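Local coordinates for protein diguanylate cyclase (Marinobacter aquaeolei VT8, PDB 3IGN) that probably condenses two GTP molecules into the second messenger c-di-GMP through its GGDEF domain, the part described here, which binds the product, at residues A[24-29]-A[145-150]; A[64-69]-A[83-88]; A[12-17]-A[68-73]. One frame throughout, in Å; residues are numbered along the deposited sequence.

The three contacts lie within one GGDEF domain. Contact 1 joins two helices, contact 2 a helix to the end of strand 82-85 and its turn, and contact 3 a loop to that same helix. Contacts 2 and 3 are neighbours, their centres about 5 Å apart: Ile66 CG2 touches Thr14 CG2 at 3.5 Å, while Arg85 N and Leu17 O, 3.0 Å apart, probably form a hydrogen bond. Contact 1 is about 19 Å from contact 2 and 20 Å from contact 3, centre to centre, yet Met148 packs on Tyr86 and Leu25 on Leu17. Bound c-di-GMP, whose pocket includes Arg78 and Asp81, comes within about 10 Å of the Glu29 and 13 Å of the Leu16 side chain.

Contact 1: A[24-29]-A[145-150]; sequences NLVDAE and MQWMQK
The indole of Trp147 meets helix 19-36 with the rim of its six-membered ring. At that edge, in the ring plane, sits the carbonyl oxygen of Val26, with Val26 O 3.7 Å from Trp147 CZ3. The CG methylene of Glu29 also lies near the plane, beside CH2, while the Glu29 carboxylate is turned 53° from the indole. Val26 CG1 approaches from out of the plane, next to the CE3-CZ3 side, and comes to 3.8 Å from Trp147 CE3. This methyl stands anti to the backbone N of Val26 (chi1 174°), a position from which it also reaches Met148, with Val26 CG1 4.1 Å from Met148 CG. Met148, a selenomethionine, thus continues the apolar surface begun by the indole.

The two helical segments cross at 104°, their axes 10.4 Å apart at the closest point. Both helices lie on the same face of the central sheet, where Leu42 of strand 40-47 touches Val26, Trp147 and Met148 together; Ile94 of strand 90-96 lies under Val26 and Glu29. The contact is therefore a corner of the domain core in which two helices and two strands converge.

The rotation of the indole is fixed at its far end, where NE1 donates to the carbonyl oxygen of Ala135. No hydrogen bond links the two segments. Cohesion across them probably comes mainly from dispersion between the valine methyl, the ring rim and the methionine chain, and the carbonyl oxygen at the ring edge may add a small electrostatic attraction to the polarised C-H at CZ3.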
loop_
_atom_site.group_PDB
_atom_site.type_symbol
_atom_site.label_atom_id
_atom_site.label_comp_id
_atom_site.label_asym_id
_atom_site.label_seq_id
_atom_site.Cartn_x
_atom_site.Cartn_y
_atom_site.Cartn_z
ATOM N N ASN A 24 -4.284 13.826 -1.655
ATOM C CA ASN A 24 -5.396 14.748 -1.467
ATOM C C ASN A 24 -6.544 14.006 -0.778
ATOM O O ASN A 24 -7.259 14.583 0.045
ATOM C CB ASN A 24 -5.860 15.314 -2.814
ATOM C CG ASN A 24 -7.068 16.224 -2.678
ATOM O OD1 ASN A 24 -8.204 15.803 -2.895
ATOM N ND2 ASN A 24 -6.827 17.474 -2.296
ATOM N N LEU A 25 -6.709 12.726 -1.118
ATOM C CA LEU A 25 -7.755 11.886 -0.520
ATOM C C LEU A 25 -7.409 11.554 0.931
ATOM O O LEU A 25 -8.291 11.501 1.798
ATOM C CB LEU A 25 -7.930 10.597 -1.329
ATOM C CG LEU A 25 -9.102 10.536 -2.325
ATOM C CD1 LEU A 25 -9.297 11.870 -3.002
ATOM C CD2 LEU A 25 -8.859 9.434 -3.341
ATOM N N VAL A 26 -6.128 11.324 1.198
ATOM C CA VAL A 26 -5.687 11.056 2.572
ATOM C C VAL A 26 -6.002 12.281 3.426
ATOM O O VAL A 26 -6.508 12.169 4.541
ATOM C CB VAL A 26 -4.159 10.803 2.644
ATOM C CG1 VAL A 26 -3.713 10.686 4.097
ATOM C CG2 VAL A 26 -3.814 9.528 1.905
ATOM N N ASP A 27 -5.692 13.456 2.897
ATOM C CA ASP A 27 -5.946 14.704 3.604
ATOM C C ASP A 27 -7.449 14.880 3.836
ATOM O O ASP A 27 -7.866 15.322 4.913
ATOM C CB ASP A 27 -5.374 15.882 2.802
ATOM C CG ASP A 27 -5.470 17.209 3.544
ATOM O OD1 ASP A 27 -5.532 17.209 4.792
ATOM O OD2 ASP A 27 -5.463 18.259 2.871
ATOM N N ALA A 28 -8.258 14.517 2.845
ATOM C CA ALA A 28 -9.710 14.643 2.977
ATOM C C ALA A 28 -10.224 13.715 4.072
ATOM O O ALA A 28 -11.080 14.106 4.879
ATOM C CB ALA A 28 -10.391 14.324 1.655
ATOM N N GLU A 29 -9.708 12.488 4.112
ATOM C CA GLU A 29 -10.146 11.546 5.141
ATOM C C GLU A 29 -9.690 12.012 6.528
ATOM O O GLU A 29 -10.413 11.848 7.515
ATOM C CB GLU A 29 -9.616 10.145 4.848
ATOM C CG GLU A 29 -10.193 9.041 5.755
ATOM C CD GLU A 29 -11.695 8.828 5.579
ATOM O OE1 GLU A 29 -12.209 8.974 4.452
ATOM O OE2 GLU A 29 -12.370 8.480 6.564
HETATM N N MSE A 145 0.038 14.338 6.998
HETATM C CA MSE A 145 1.370 13.822 6.742
HETATM C C MSE A 145 1.951 13.125 7.963
HETATM O O MSE A 145 2.719 12.180 7.828
HETATM C CB MSE A 145 2.270 14.948 6.250
HETATM C CG MSE A 145 1.760 15.504 4.942
HETATM SE SE MSE A 145 2.959 16.749 4.137
HETATM C CE MSE A 145 4.221 15.470 3.421
ATOM N N GLN A 146 1.565 13.571 9.153
ATOM C CA GLN A 146 2.044 12.926 10.374
ATOM C C GLN A 146 1.364 11.563 10.513
ATOM O O GLN A 146 1.906 10.646 11.126
ATOM C CB GLN A 146 1.772 13.826 11.588
ATOM C CG GLN A 146 2.713 15.030 11.639
ATOM C CD GLN A 146 2.429 15.966 12.800
ATOM O OE1 GLN A 146 1.757 15.593 13.766
ATOM N NE2 GLN A 146 2.948 17.188 12.716
ATOM N N TRP A 147 0.175 11.436 9.926
ATOM C CA TRP A 147 -0.569 10.181 9.931
ATOM C C TRP A 147 0.173 9.225 8.985
ATOM O O TRP A 147 0.412 8.059 9.307
ATOM C CB TRP A 147 -2.005 10.434 9.435
ATOM C CG TRP A 147 -2.879 9.214 9.323
ATOM C CD1 TRP A 147 -2.733 8.025 9.987
ATOM C CD2 TRP A 147 -4.073 9.091 8.542
ATOM N NE1 TRP A 147 -3.763 7.171 9.668
ATOM C CE2 TRP A 147 -4.601 7.800 8.786
ATOM C CE3 TRP A 147 -4.748 9.947 7.657
ATOM C CZ2 TRP A 147 -5.781 7.341 8.179
ATOM C CZ3 TRP A 147 -5.931 9.483 7.048
ATOM C CH2 TRP A 147 -6.427 8.196 7.316
HETATM N N MSE A 148 0.540 9.732 7.816
HETATM C CA MSE A 148 1.265 8.925 6.848
HETATM C C MSE A 148 2.598 8.474 7.447
HETATM O O MSE A 148 3.066 7.360 7.184
HETATM C CB MSE A 148 1.505 9.734 5.573
HETATM C CG MSE A 148 0.245 9.981 4.768
HETATM SE SE MSE A 148 0.637 10.856 3.083
HETATM C CE MSE A 148 1.993 9.638 2.455
ATOM N N GLN A 149 3.203 9.353 8.236
ATOM C CA GLN A 149 4.476 9.055 8.873
ATOM C C GLN A 149 4.365 7.846 9.785
ATOM O O GLN A 149 5.253 7.003 9.806
ATOM C CB GLN A 149 4.974 10.265 9.669
ATOM C CG GLN A 149 6.293 10.021 10.388
ATOM C CD GLN A 149 6.951 11.307 10.849
ATOM O OE1 GLN A 149 6.538 12.403 10.460
ATOM N NE2 GLN A 149 7.989 11.183 11.669
ATOM N N LYS A 150 3.275 7.755 10.540
ATOM C CA LYS A 150 3.078 6.625 11.445
ATOM C C LYS A 150 2.957 5.307 10.691
ATOM O O LYS A 150 3.481 4.282 11.131
ATOM C CB LYS A 150 1.836 6.838 12.317
ATOM C CG LYS A 150 1.997 7.939 13.347
ATOM C CD LYS A 150 3.183 7.681 14.276
ATOM C CE LYS A 150 2.821 6.804 15.464
ATOM N NZ LYS A 150 3.993 6.635 16.371
#

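Contact 2: A[64-69]-A[83-88]; sequences EVIRHT and AGRYGG
Ile66 drives its terminal methyl into the angle between the side chain of Arg85 and the carbonyl of Gly88. Ile66 CD1 lies 3.5 Å from Arg85 NH2 and equally 3.5 Å from Gly88 O, and this methyl makes the close contacts between the two segments. The two side chains run at about a right angle, and the second branch of the isoleucine, CG2, stands over one face of the guanidinium. On the inner side the packing is dense, for Ile66 also touches Phe91, Ile47 and Thr14.

Arg85 is fully extended, and the turn curls round to bring Gly88 O alongside its NE and NH2, a single acceptor gripped side-on. The firmer bond runs from Arg85 NH2 to Gly88 O, 2.9 Å long and 155° at the hydrogen, in the carbonyl plane and on a lone pair. The other, from Arg85 NE to Gly88 O at 3.3 Å, comes from above that plane. Gly87 and Gly88 open the GGEEF signature of the family, in the turn of the hairpin that joins strand 82-85 to strand 90-96, so the arginine ties the turn to the end of the first strand. Its remaining nitrogen, NH1, forms a salt bridge with Asp11, which together with the grip on Gly88 fixes the rotation of the guanidinium.

Toward solvent the contact thins out. Gly88 is exposed and adds little beyond its carbonyl: of the 94 Å² buried between the two segments it accounts for 16, against 49 for Ile66 and 29 for Arg85.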
loop_
_atom_site.group_PDB
_atom_site.type_symbol
_atom_site.label_atom_id
_atom_site.label_comp_id
_atom_site.label_asym_id
_atom_site.label_seq_id
_atom_site.Cartn_x
_atom_site.Cartn_y
_atom_site.Cartn_z
ATOM N N GLU A 64 6.283 -5.775 -14.289
ATOM C CA GLU A 64 5.247 -6.793 -14.203
ATOM C C GLU A 64 4.933 -7.089 -12.747
ATOM O O GLU A 64 3.786 -7.349 -12.392
ATOM C CB GLU A 64 5.679 -8.076 -14.919
ATOM C CG GLU A 64 5.312 -8.076 -16.384
ATOM C CD GLU A 64 3.827 -7.851 -16.588
ATOM O OE1 GLU A 64 3.037 -8.773 -16.285
ATOM O OE2 GLU A 64 3.447 -6.747 -17.037
ATOM N N VAL A 65 5.957 -7.044 -11.902
ATOM C CA VAL A 65 5.769 -7.297 -10.481
ATOM C C VAL A 65 4.940 -6.158 -9.889
ATOM O O VAL A 65 4.059 -6.390 -9.065
ATOM C CB VAL A 65 7.128 -7.397 -9.749
ATOM C CG1 VAL A 65 6.908 -7.525 -8.250
ATOM C CG2 VAL A 65 7.897 -8.604 -10.259
ATOM N N ILE A 66 5.219 -4.933 -10.324
ATOM C CA ILE A 66 4.480 -3.772 -9.847
ATOM C C ILE A 66 3.032 -3.852 -10.311
ATOM O O ILE A 66 2.109 -3.644 -9.525
ATOM C CB ILE A 66 5.096 -2.454 -10.368
ATOM C CG1 ILE A 66 6.391 -2.154 -9.613
ATOM C CG2 ILE A 66 4.114 -1.312 -10.195
ATOM C CD1 ILE A 66 7.190 -1.004 -10.194
ATOM N N ARG A 67 2.832 -4.158 -11.589
ATOM C CA ARG A 67 1.482 -4.251 -12.128
ATOM C C ARG A 67 0.680 -5.352 -11.449
ATOM O O ARG A 67 -0.507 -5.183 -11.176
ATOM C CB ARG A 67 1.516 -4.498 -13.638
ATOM C CG ARG A 67 1.569 -3.229 -14.463
ATOM C CD ARG A 67 1.405 -3.523 -15.948
ATOM N NE ARG A 67 2.564 -4.216 -16.498
ATOM C CZ ARG A 67 3.355 -3.710 -17.437
ATOM N NH1 ARG A 67 3.110 -2.506 -17.937
ATOM N NH2 ARG A 67 4.397 -4.403 -17.872
ATOM N N HIS A 68 1.324 -6.481 -11.177
ATOM C CA HIS A 68 0.632 -7.582 -10.522
ATOM C C HIS A 68 0.236 -7.181 -9.107
ATOM O O HIS A 68 -0.854 -7.512 -8.643
ATOM C CB HIS A 68 1.516 -8.826 -10.465
ATOM C CG HIS A 68 0.836 -10.011 -9.851
ATOM N ND1 HIS A 68 -0.264 -10.614 -10.422
ATOM C CD2 HIS A 68 1.083 -10.687 -8.704
ATOM C CE1 HIS A 68 -0.667 -11.611 -9.652
ATOM N NE2 HIS A 68 0.135 -11.676 -8.602
ATOM N N THR A 69 1.134 -6.479 -8.423
ATOM C CA THR A 69 0.872 -6.029 -7.061
ATOM C C THR A 69 -0.350 -5.111 -7.050
ATOM O O THR A 69 -1.226 -5.229 -6.188
ATOM C CB THR A 69 2.082 -5.266 -6.490
ATOM O OG1 THR A 69 3.233 -6.120 -6.505
ATOM C CG2 THR A 69 1.808 -4.828 -5.054
ATOM N N ALA A 83 -6.824 3.014 -3.060
ATOM C CA ALA A 83 -5.425 2.632 -3.241
ATOM C C ALA A 83 -4.688 3.585 -4.171
ATOM O O ALA A 83 -5.265 4.122 -5.121
ATOM C CB ALA A 83 -5.344 1.218 -3.781
ATOM N N GLY A 84 -3.406 3.795 -3.900
ATOM C CA GLY A 84 -2.631 4.679 -4.743
ATOM C C GLY A 84 -1.202 4.201 -4.856
ATOM O O GLY A 84 -0.718 3.454 -4.006
ATOM N N ARG A 85 -0.529 4.594 -5.930
ATOM C CA ARG A 85 0.868 4.217 -6.082
ATOM C C ARG A 85 1.605 5.433 -5.566
ATOM O O ARG A 85 1.639 6.485 -6.205
ATOM C CB ARG A 85 1.244 3.968 -7.538
ATOM C CG ARG A 85 2.645 3.411 -7.662
ATOM C CD ARG A 85 3.171 3.591 -9.063
ATOM N NE ARG A 85 4.472 2.957 -9.241
ATOM C CZ ARG A 85 5.191 3.047 -10.353
ATOM N NH1 ARG A 85 4.731 3.749 -11.381
ATOM N NH2 ARG A 85 6.360 2.426 -10.445
ATOM N N TYR A 86 2.194 5.284 -4.393
ATOM C CA TYR A 86 2.883 6.379 -3.753
ATOM C C TYR A 86 4.255 6.687 -4.357
ATOM O O TYR A 86 4.612 7.840 -4.544
ATOM C CB TYR A 86 2.995 6.056 -2.271
ATOM C CG TYR A 86 3.604 7.158 -1.484
ATOM C CD1 TYR A 86 2.898 8.326 -1.209
ATOM C CD2 TYR A 86 4.902 7.046 -1.023
ATOM C CE1 TYR A 86 3.489 9.357 -0.485
ATOM C CE2 TYR A 86 5.497 8.066 -0.306
ATOM C CZ TYR A 86 4.789 9.213 -0.040
ATOM O OH TYR A 86 5.395 10.211 0.681
ATOM N N GLY A 87 5.024 5.648 -4.656
ATOM C CA GLY A 87 6.337 5.846 -5.242
ATOM C C GLY A 87 6.651 4.722 -6.197
ATOM O O GLY A 87 5.755 4.088 -6.729
ATOM N N GLY A 88 7.934 4.487 -6.429
ATOM C CA GLY A 88 8.359 3.426 -7.329
ATOM C C GLY A 88 7.777 2.068 -7.002
ATOM O O GLY A 88 7.035 1.513 -7.796
#

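Contact 3: A[12-17]-A[68-73]; sequences RLTGLL and HTADVT
An ST turn at Thr14 presents the loop before strand 17-18 to helix 59-74, and Ala70 is the residue it meets. Thr14 CB lies 3.5 Å from Ala70 CB, tighter than ordinary carbon packing, and Thr14 CG2 adds a second contact at 3.8 Å from the same Ala70 CB. The small alanine lets the backbones come close, with Thr14 CA only 5.8 Å from Ala70 CA. Leu16 adds its CD1 branch, which reaches to 3.8 Å from Ala70 CB, and the methyl fits into the notch between the Thr14 and Leu16 side chains.

The loop opens the DRLTGLLNR sequence, a form of the DxLTxLxNR signature of GGDEF domains, which runs on through strand 17-18 into helix 19-36. Within it the Thr14 hydroxyl sits between the backbone N and the carbonyl carbon (chi1 66°), where it can receive the amide two residues on. That bond, from Leu16 N to Thr14 OG1, is 3.2 Å long and fairly straight at 161°. The same hydroxyl is hydrogen-bonded to Asp11, so it has a partner on each side of the turn in sequence. Gly15, with its positive phi of 88°, carries the chain round the turn.

From the helix side, Arg74 donates to the Thr14 carbonyl oxygen, adding a polar link beside the apolar one, and Leu16 continues inward onto Phe91 of strand 90-96.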
loop_
_atom_site.group_PDB
_atom_site.type_symbol
_atom_site.label_atom_id
_atom_site.label_comp_id
_atom_site.label_asym_id
_atom_site.label_seq_id
_atom_site.Cartn_x
_atom_site.Cartn_y
_atom_site.Cartn_z
ATOM N N ARG A 12 -0.019 5.725 -14.697
ATOM C CA ARG A 12 -0.080 4.979 -15.950
ATOM C C ARG A 12 0.135 3.471 -15.838
ATOM O O ARG A 12 -0.719 2.685 -16.248
ATOM C CB ARG A 12 0.932 5.548 -16.946
ATOM C CG ARG A 12 0.659 6.974 -17.390
ATOM C CD ARG A 12 1.725 7.416 -18.384
ATOM N NE ARG A 12 3.065 7.312 -17.808
ATOM C CZ ARG A 12 3.708 8.309 -17.211
ATOM N NH1 ARG A 12 3.142 9.505 -17.112
ATOM N NH2 ARG A 12 4.917 8.109 -16.702
ATOM N N LEU A 13 1.278 3.071 -15.291
ATOM C CA LEU A 13 1.634 1.660 -15.153
ATOM C C LEU A 13 0.667 0.770 -14.379
ATOM O O LEU A 13 0.386 -0.354 -14.796
ATOM C CB LEU A 13 3.026 1.533 -14.518
ATOM C CG LEU A 13 3.499 0.118 -14.153
ATOM C CD1 LEU A 13 3.675 -0.714 -15.418
ATOM C CD2 LEU A 13 4.812 0.194 -13.387
ATOM N N THR A 14 0.160 1.270 -13.257
ATOM C CA THR A 14 -0.731 0.483 -12.413
ATOM C C THR A 14 -2.226 0.768 -12.532
ATOM O O THR A 14 -3.044 -0.103 -12.249
ATOM C CB THR A 14 -0.352 0.654 -10.938
ATOM O OG1 THR A 14 -0.601 2.007 -10.539
ATOM C CG2 THR A 14 1.121 0.334 -10.729
ATOM N N GLY A 15 -2.585 1.978 -12.940
ATOM C CA GLY A 15 -3.994 2.317 -13.055
ATOM C C GLY A 15 -4.558 2.846 -11.746
ATOM O O GLY A 15 -5.704 3.300 -11.686
ATOM N N LEU A 16 -3.749 2.785 -10.693
ATOM C CA LEU A 16 -4.157 3.266 -9.377
ATOM C C LEU A 16 -4.057 4.783 -9.355
ATOM O O LEU A 16 -3.556 5.391 -10.303
ATOM C CB LEU A 16 -3.232 2.694 -8.300
ATOM C CG LEU A 16 -3.078 1.177 -8.224
ATOM C CD1 LEU A 16 -2.039 0.827 -7.171
ATOM C CD2 LEU A 16 -4.419 0.537 -7.897
ATOM N N LEU A 17 -4.528 5.399 -8.273
ATOM C CA LEU A 17 -4.440 6.845 -8.142
ATOM C C LEU A 17 -2.961 7.200 -8.069
ATOM O O LEU A 17 -2.159 6.393 -7.605
ATOM C CB LEU A 17 -5.136 7.310 -6.856
ATOM C CG LEU A 17 -6.664 7.295 -6.861
ATOM C CD1 LEU A 17 -7.184 7.570 -5.463
ATOM C CD2 LEU A 17 -7.171 8.338 -7.842
ATOM N N HIS A 68 1.324 -6.481 -11.177
ATOM C CA HIS A 68 0.632 -7.582 -10.522
ATOM C C HIS A 68 0.236 -7.181 -9.107
ATOM O O HIS A 68 -0.854 -7.512 -8.643
ATOM C CB HIS A 68 1.516 -8.826 -10.465
ATOM C CG HIS A 68 0.836 -10.011 -9.851
ATOM N ND1 HIS A 68 -0.264 -10.614 -10.422
ATOM C CD2 HIS A 68 1.083 -10.687 -8.704
ATOM C CE1 HIS A 68 -0.667 -11.611 -9.652
ATOM N NE2 HIS A 68 0.135 -11.676 -8.602
ATOM N N THR A 69 1.134 -6.479 -8.423
ATOM C CA THR A 69 0.872 -6.029 -7.061
ATOM C C THR A 69 -0.350 -5.111 -7.050
ATOM O O THR A 69 -1.226 -5.229 -6.188
ATOM C CB THR A 69 2.082 -5.266 -6.490
ATOM O OG1 THR A 69 3.233 -6.120 -6.505
ATOM C CG2 THR A 69 1.808 -4.828 -5.054
ATOM N N ALA A 70 -0.402 -4.200 -8.013
ATOM C CA ALA A 70 -1.524 -3.277 -8.119
ATOM C C ALA A 70 -2.799 -4.051 -8.429
ATOM O O ALA A 70 -3.866 -3.743 -7.902
ATOM C CB ALA A 70 -1.259 -2.248 -9.212
ATOM N N ASP A 71 -2.691 -5.056 -9.294
ATOM C CA ASP A 71 -3.852 -5.857 -9.650
ATOM C C ASP A 71 -4.365 -6.630 -8.447
ATOM O O ASP A 71 -5.571 -6.701 -8.219
ATOM C CB ASP A 71 -3.521 -6.818 -10.795
ATOM C CG ASP A 71 -3.296 -6.097 -12.108
ATOM O OD1 ASP A 71 -3.823 -4.976 -12.268
ATOM O OD2 ASP A 71 -2.603 -6.651 -12.986
ATOM N N VAL A 72 -3.452 -7.206 -7.673
ATOM C CA VAL A 72 -3.843 -7.953 -6.487
ATOM C C VAL A 72 -4.562 -7.005 -5.529
ATOM O O VAL A 72 -5.582 -7.358 -4.935
ATOM C CB VAL A 72 -2.616 -8.555 -5.771
ATOM C CG1 VAL A 72 -3.027 -9.113 -4.418
ATOM C CG2 VAL A 72 -2.008 -9.666 -6.629
ATOM N N THR A 73 -4.025 -5.797 -5.401
ATOM C CA THR A 73 -4.597 -4.792 -4.511
ATOM C C THR A 73 -5.984 -4.378 -4.994
ATOM O O THR A 73 -6.959 -4.439 -4.246
ATOM C CB THR A 73 -3.700 -3.545 -4.453
ATOM O OG1 THR A 73 -2.387 -3.924 -4.019
ATOM C CG2 THR A 73 -4.275 -2.505 -3.493
#